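Local coordinates for bifunctional protein PutA (Bdellovibrio bacteriovorus, PDB 5UR2) that probably carries out both steps of L-proline oxidation to L-glutamate, pairing an FAD-dependent proline dehydrogenase with an NAD-dependent L-glutamate gamma-semialdehyde dehydrogenase in one chain, at residues E468-F473 / E589-I594; W42-E47 / E422-E427. All blocks are in the same frame, centred on the assembly; numbering follows the deposited sequence.

Contact 1 of 2, residues E468-F473 / E589-I594; sequences EPLLDF and EADGDI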
loop_
_atom_site.group_PDB
_atom_site.type_symbol
_atom_site.label_atom_id
_atom_site.label_comp_id
_atom_site.label_asym_id
_atom_site.label_seq_id
_atom_site.Cartn_x
_atom_site.Cartn_y
_atom_site.Cartn_z
ATOM N N GLU B 468 21.855 -2.406 6.140
ATOM C CA GLU B 468 23.130 -3.034 6.465
ATOM C C GLU B 468 24.158 -2.000 6.930
ATOM O O GLU B 468 24.386 -0.995 6.235
ATOM C CB GLU B 468 23.649 -3.778 5.233
ATOM C CG GLU B 468 25.034 -4.362 5.408
ATOM C CD GLU B 468 25.062 -5.612 6.265
ATOM O OE1 GLU B 468 23.997 -6.229 6.508
ATOM O OE2 GLU B 468 26.164 -5.978 6.705
ATOM N N PRO B 469 24.819 -2.217 8.067
ATOM C CA PRO B 469 25.867 -1.281 8.500
ATOM C C PRO B 469 27.045 -1.282 7.542
ATOM O O PRO B 469 27.444 -2.323 7.019
ATOM C CB PRO B 469 26.293 -1.818 9.879
ATOM C CG PRO B 469 25.193 -2.710 10.317
ATOM C CD PRO B 469 24.568 -3.275 9.057
ATOM N N LEU B 470 27.605 -0.099 7.316
ATOM C CA LEU B 470 28.821 -0.012 6.522
ATOM C C LEU B 470 30.030 -0.292 7.403
ATOM O O LEU B 470 29.963 -0.232 8.629
ATOM C CB LEU B 470 28.978 1.370 5.885
ATOM C CG LEU B 470 27.828 1.744 4.936
ATOM C CD1 LEU B 470 28.131 3.025 4.166
ATOM C CD2 LEU B 470 27.521 0.584 3.992
ATOM N N LEU B 471 31.147 -0.584 6.760
ATOM C CA LEU B 471 32.363 -0.858 7.497
ATOM C C LEU B 471 32.887 0.407 8.181
ATOM O O LEU B 471 32.738 1.530 7.683
ATOM C CB LEU B 471 33.430 -1.420 6.559
ATOM C CG LEU B 471 33.272 -2.828 6.009
ATOM C CD1 LEU B 471 34.305 -3.088 4.911
ATOM C CD2 LEU B 471 33.429 -3.850 7.139
ATOM N N ASP B 472 33.530 0.202 9.330
ATOM C CA ASP B 472 34.252 1.249 10.057
ATOM C C ASP B 472 35.735 1.066 9.758
ATOM O O ASP B 472 36.392 0.203 10.354
ATOM C CB ASP B 472 33.964 1.150 11.559
ATOM C CG ASP B 472 34.659 2.249 12.377
ATOM O OD1 ASP B 472 35.289 3.159 11.795
ATOM O OD2 ASP B 472 34.545 2.216 13.613
ATOM N N PHE B 473 36.275 1.874 8.839
ATOM C CA PHE B 473 37.676 1.668 8.484
ATOM C C PHE B 473 38.649 2.204 9.530
ATOM O O PHE B 473 39.874 2.062 9.354
ATOM C CB PHE B 473 37.979 2.258 7.101
ATOM C CG PHE B 473 37.548 1.351 5.958
ATOM C CD1 PHE B 473 38.115 0.095 5.807
ATOM C CD2 PHE B 473 36.590 1.760 5.037
ATOM C CE1 PHE B 473 37.731 -0.739 4.778
ATOM C CE2 PHE B 473 36.200 0.925 3.999
ATOM C CZ PHE B 473 36.769 -0.319 3.867
ATOM N N GLU B 589 33.149 4.215 -0.977
ATOM C CA GLU B 589 32.112 4.170 -2.009
ATOM C C GLU B 589 31.764 2.735 -2.393
ATOM O O GLU B 589 30.588 2.366 -2.462
ATOM C CB GLU B 589 32.575 4.960 -3.229
ATOM C CG GLU B 589 32.836 6.399 -2.890
ATOM C CD GLU B 589 31.541 7.121 -2.627
ATOM O OE1 GLU B 589 30.708 7.209 -3.562
ATOM O OE2 GLU B 589 31.321 7.516 -1.464
ATOM N N ALA B 590 32.784 1.902 -2.619
ATOM C CA ALA B 590 32.542 0.501 -2.933
ATOM C C ALA B 590 31.846 -0.215 -1.772
ATOM O O ALA B 590 30.959 -1.046 -1.994
ATOM C CB ALA B 590 33.860 -0.191 -3.280
ATOM N N ASP B 591 32.258 0.069 -0.526
ATOM C CA ASP B 591 31.608 -0.537 0.642
ATOM C C ASP B 591 30.134 -0.154 0.718
ATOM O O ASP B 591 29.270 -1.002 0.980
ATOM C CB ASP B 591 32.320 -0.122 1.933
ATOM C CG ASP B 591 31.646 -0.684 3.186
ATOM O OD1 ASP B 591 31.270 -1.874 3.206
ATOM O OD2 ASP B 591 31.472 0.082 4.144
ATOM N N GLY B 592 29.837 1.132 0.526
ATOM C CA GLY B 592 28.452 1.556 0.455
ATOM C C GLY B 592 27.691 0.844 -0.651
ATOM O O GLY B 592 26.493 0.568 -0.505
ATOM N N ASP B 593 28.376 0.529 -1.762
ATOM C CA ASP B 593 27.734 -0.199 -2.858
ATOM C C ASP B 593 27.307 -1.596 -2.422
ATOM O O ASP B 593 26.192 -2.040 -2.730
ATOM C CB ASP B 593 28.662 -0.281 -4.071
ATOM C CG ASP B 593 27.885 -0.493 -5.389
ATOM O OD1 ASP B 593 27.463 0.510 -5.985
ATOM O OD2 ASP B 593 27.655 -1.652 -5.806
ATOM N N ILE B 594 28.184 -2.309 -1.712
ATOM C CA ILE B 594 27.825 -3.634 -1.211
ATOM C C ILE B 594 26.658 -3.536 -0.232
ATOM O O ILE B 594 25.728 -4.361 -0.259
ATOM C CB ILE B 594 29.038 -4.320 -0.557
ATOM C CG1 ILE B 594 30.284 -4.208 -1.441
ATOM C CG2 ILE B 594 28.717 -5.754 -0.244
ATOM C CD1 ILE B 594 30.088 -4.626 -2.876
HETATM O O HOH W 1 32.925 2.328 5.106
#
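D591 holds its carboxylate carbon CG opposite the backbone N (chi1 178°), which carries the acid off helix 587-611 of the aldehyde dehydrogenase part to the extended chain of 468-473, in the connection between helices 440-444 and 476-491. L471 has CG beside its own backbone N instead (chi1 -71°), and this swings its side chain across the same carboxylate. The two oxygens of D591 divide the work. OD2 accepts the backbone N-H of L471 at 2.7 Å from N, met on the syn side, 19° out of the carboxylate plane, through a moderately bent bond. It also takes a bond from a water, whose oxygen is 2.8 Å away. The same water donates to L471 O at 2.7 Å, so both polar backbone groups of L471 are tied to one acid, one directly and one through water. OD1 faces the hydrocarbon of L471, where L471 CG lies 3.6 Å from D591 OD1, and forms a salt bridge with R572. That arginine also binds P469 O and E468 OE2, and so joins the helix to the loop a second time.

One residue further along the helix, G592 receives the branched end of L470, whose methyls lie over the glycine backbone with L470 CD2 3.8 Å from G592 CA. The L470 CB also lies 3.3 Å from D591 OD2. On its other side the loop is held by W319, whose NE1 binds L470 O.

An aspartate fits here because its short side chain can serve a backbone N-H, a water and an arginine at once. Largely buried, the carboxylate would be costly as an anion without these donors; R572, together with the N-H and the water, probably stabilises its charged form.

Contact 2 of 2, residues W42-E47 / E422-E427; sequences WSMKNE and ENTSNE. With P5F (N-propargylglycine-modified flavin adenine dinucleotide), chain F.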
loop_
_atom_site.group_PDB
_atom_site.type_symbol
_atom_site.label_atom_id
_atom_site.label_comp_id
_atom_site.label_asym_id
_atom_site.label_seq_id
_atom_site.Cartn_x
_atom_site.Cartn_y
_atom_site.Cartn_z
ATOM N N TRP B 42 11.327 28.219 29.969
ATOM C CA TRP B 42 10.381 27.964 28.884
ATOM C C TRP B 42 10.823 26.769 28.039
ATOM O O TRP B 42 9.989 25.953 27.629
ATOM C CB TRP B 42 10.218 29.215 28.021
ATOM N N SER B 43 12.134 26.619 27.817
ATOM C CA SER B 43 12.627 25.499 27.018
ATOM C C SER B 43 12.401 24.159 27.716
ATOM O O SER B 43 12.018 23.175 27.067
ATOM C CB SER B 43 14.113 25.686 26.700
ATOM O OG SER B 43 14.302 26.691 25.720
ATOM N N MET B 44 12.638 24.091 29.031
ATOM C CA MET B 44 12.428 22.831 29.727
ATOM C C MET B 44 10.949 22.484 29.835
ATOM O O MET B 44 10.616 21.304 29.976
ATOM C CB MET B 44 13.076 22.882 31.114
ATOM C CG MET B 44 14.606 22.833 31.089
ATOM S SD MET B 44 15.379 22.930 32.735
ATOM C CE MET B 44 14.937 24.590 33.236
ATOM N N LYS B 45 10.059 23.477 29.728
ATOM C CA LYS B 45 8.620 23.253 29.809
ATOM C C LYS B 45 7.975 22.887 28.472
ATOM O O LYS B 45 6.891 22.290 28.475
ATOM C CB LYS B 45 7.923 24.492 30.381
ATOM N N ASN B 46 8.583 23.256 27.337
ATOM C CA ASN B 46 7.958 23.109 26.019
ATOM C C ASN B 46 9.021 22.733 24.988
ATOM O O ASN B 46 9.877 23.557 24.646
ATOM C CB ASN B 46 7.238 24.410 25.633
ATOM C CG ASN B 46 6.723 24.411 24.198
ATOM O OD1 ASN B 46 6.521 23.361 23.585
ATOM N ND2 ASN B 46 6.475 25.604 23.671
ATOM N N GLU B 47 8.932 21.508 24.450
ATOM C CA GLU B 47 9.954 21.013 23.526
ATOM C C GLU B 47 9.938 21.745 22.186
ATOM O O GLU B 47 10.999 21.930 21.579
ATOM C CB GLU B 47 9.791 19.510 23.293
ATOM N N GLU B 422 23.210 21.359 27.496
ATOM C CA GLU B 422 23.604 20.661 28.717
ATOM C C GLU B 422 22.768 21.105 29.919
ATOM O O GLU B 422 22.295 20.276 30.707
ATOM C CB GLU B 422 25.087 20.895 28.998
ATOM C CG GLU B 422 25.605 20.025 30.118
ATOM C CD GLU B 422 25.450 18.542 29.809
ATOM O OE1 GLU B 422 24.679 17.861 30.534
ATOM O OE2 GLU B 422 26.060 18.079 28.809
ATOM N N ASN B 423 22.576 22.415 30.074
ATOM C CA ASN B 423 21.921 22.926 31.269
ATOM C C ASN B 423 20.432 22.602 31.296
ATOM O O ASN B 423 19.842 22.538 32.378
ATOM C CB ASN B 423 22.141 24.434 31.374
ATOM C CG ASN B 423 23.586 24.792 31.626
ATOM O OD1 ASN B 423 24.374 23.961 32.069
ATOM N ND2 ASN B 423 23.947 26.033 31.331
ATOM N N THR B 424 19.802 22.397 30.140
ATOM C CA THR B 424 18.388 22.021 30.099
ATOM C C THR B 424 18.178 20.519 29.990
ATOM O O THR B 424 17.031 20.077 29.859
ATOM C CB THR B 424 17.667 22.690 28.920
ATOM O OG1 THR B 424 18.251 22.238 27.681
ATOM C CG2 THR B 424 17.752 24.205 29.043
ATOM N N SER B 425 19.249 19.732 30.031
ATOM C CA SER B 425 19.127 18.288 29.919
ATOM C C SER B 425 18.425 17.698 31.142
ATOM O O SER B 425 18.639 18.137 32.278
ATOM C CB SER B 425 20.513 17.669 29.740
ATOM O OG SER B 425 20.510 16.287 30.037
ATOM N N ASN B 426 17.591 16.676 30.903
ATOM C CA ASN B 426 16.884 16.014 31.999
ATOM C C ASN B 426 17.842 15.326 32.961
ATOM O O ASN B 426 17.514 15.148 34.142
ATOM C CB ASN B 426 15.883 15.001 31.447
ATOM C CG ASN B 426 14.576 15.638 31.042
ATOM O OD1 ASN B 426 13.963 16.365 31.830
ATOM N ND2 ASN B 426 14.136 15.371 29.811
ATOM N N GLU B 427 19.020 14.936 32.485
ATOM C CA GLU B 427 19.999 14.244 33.310
ATOM C C GLU B 427 21.013 15.172 33.958
ATOM O O GLU B 427 21.939 14.682 34.611
ATOM C CB GLU B 427 20.744 13.196 32.479
ATOM C CG GLU B 427 19.841 12.257 31.716
ATOM C CD GLU B 427 18.952 11.447 32.636
ATOM O OE1 GLU B 427 19.327 11.237 33.812
ATOM O OE2 GLU B 427 17.881 11.005 32.176
HETATM P PA P5F F . 26.725 16.011 35.188
HETATM O O1A P5F F . 27.030 15.308 36.554
HETATM O O2A P5F F . 25.403 16.568 35.001
HETATM O O5B P5F F . 26.821 15.122 33.978
HETATM C C5B P5F F . 26.253 15.397 32.703
HETATM C C4B P5F F . 26.871 14.433 31.679
HETATM O O4B P5F F . 26.406 13.110 31.796
HETATM C C3B P5F F . 26.666 14.763 30.229
HETATM O O3B P5F F . 27.494 15.772 29.791
HETATM C C2B P5F F . 26.949 13.475 29.566
HETATM O O2B P5F F . 28.320 13.317 29.439
HETATM C C1B P5F F . 26.434 12.481 30.545
HETATM N N9A P5F F . 25.105 12.002 30.263
HETATM C C8A P5F F . 23.939 12.745 30.131
HETATM N N7A P5F F . 22.924 11.905 29.894
HETATM C C5A P5F F . 23.384 10.588 29.877
HETATM C C6A P5F F . 22.804 9.339 29.664
HETATM N N6A P5F F . 21.395 9.219 29.412
HETATM N N1A P5F F . 23.555 8.222 29.692
HETATM C C2A P5F F . 24.883 8.282 29.930
HETATM N N3A P5F F . 25.486 9.493 30.114
HETATM C C4A P5F F . 24.788 10.635 30.101
HETATM N N1 P5F F . 33.749 17.047 27.059
HETATM C C2 P5F F . 34.365 16.252 26.023
HETATM O O2 P5F F . 33.651 15.197 25.503
HETATM N N3 P5F F . 35.687 16.544 25.555
HETATM C C4 P5F F . 36.448 17.620 26.074
HETATM O O4 P5F F . 37.735 17.849 25.570
HETATM C C4X P5F F . 35.796 18.466 27.160
HETATM N N5 P5F F . 36.431 19.679 27.672
HETATM C C5X P5F F . 35.952 20.155 28.984
HETATM C C6 P5F F . 36.842 20.997 29.841
HETATM C C7 P5F F . 36.417 21.382 31.137
HETATM C C7M P5F F . 37.328 22.234 31.994
HETATM C C8 P5F F . 35.144 20.969 31.635
HETATM C C8M P5F F . 34.662 21.356 33.010
HETATM C C9 P5F F . 34.297 20.169 30.832
HETATM C C9A P5F F . 34.734 19.763 29.466
HETATM N N10 P5F F . 33.864 18.917 28.646
HETATM C C10 P5F F . 34.501 18.161 27.604
HETATM C "C1'" P5F F . 32.436 18.678 28.969
HETATM C "C2'" P5F F . 32.247 17.574 30.011
HETATM O "O2'" P5F F . 32.603 16.371 29.444
HETATM C "C3'" P5F F . 30.832 17.463 30.583
HETATM O "O3'" P5F F . 29.968 17.151 29.556
HETATM C "C4'" P5F F . 30.309 18.722 31.260
HETATM O "O4'" P5F F . 31.408 19.403 31.762
HETATM C "C5'" P5F F . 29.200 18.499 32.305
HETATM O "O5'" P5F F . 29.398 17.357 33.116
HETATM P P P5F F . 29.122 17.278 34.712
HETATM O O1P P5F F . 29.981 16.263 35.559
HETATM O O2P P5F F . 29.211 18.806 35.086
HETATM O O3P P5F F . 27.483 17.228 34.792
HETATM C C21 P5F F . 36.197 21.017 25.435
HETATM C C22 P5F F . 36.426 20.361 26.593
HETATM C C23 P5F F . 36.768 20.510 24.100
#
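T424 meets M44 of the N-terminal domain while its neighbours E422 and E427 touch the adenosine part of the modified FAD, so one short segment serves both a domain contact and a cofactor site. Helix 409-423, which comes after the last strand of the proline dehydrogenase (beta/alpha)8 barrel, carries E422 and N423, while M44 lies in the last turn of helix 35-45. The meeting is a van der Waals contact, the methionine CG resting on the threonine CB at 3.8 Å. Methionine suits the place because its unbranched, extended CB-CG-SD run (chi2 179°) brings SD to 4.1 Å from T424 CA. Threonine serves two purposes. With chi1 at 62°, its OG1 turns back to bond L420 O, and CG2 is left to face the methionine CG at 4.0 Å.

At the cofactor, acidic E422 brings OE2 to 2.9 Å from O3B, a hydroxyl of the adenosine ribose, and the methylenes of E427 lie against the adenine, CG 3.6 Å from N7A. Between these glutamates S425 forms an ST turn, in which its OG accepts the backbone N of E427 at 3.2 Å, with an N-H...O angle of 148°.

In the fold
Contact 2 closes before contact 1 opens along the chain, and the two share no helix or strand. Their centres are 37 Å apart and their nearest atoms about 24 Å. Contact 2 sets helix 35-45 of the N-terminal domain against the end of helix 409-423, beside the adenosine end of the modified FAD bound by the barrel. Contact 1 comes next, where the loop after helix 440-444 crosses helix 587-611 of the aldehyde dehydrogenase part. Both are thus contacts between parts of one chain: contact 2 packs the N-terminal helices onto the barrel, whereas contact 1 fastens the connection leading from the barrel towards the second enzyme.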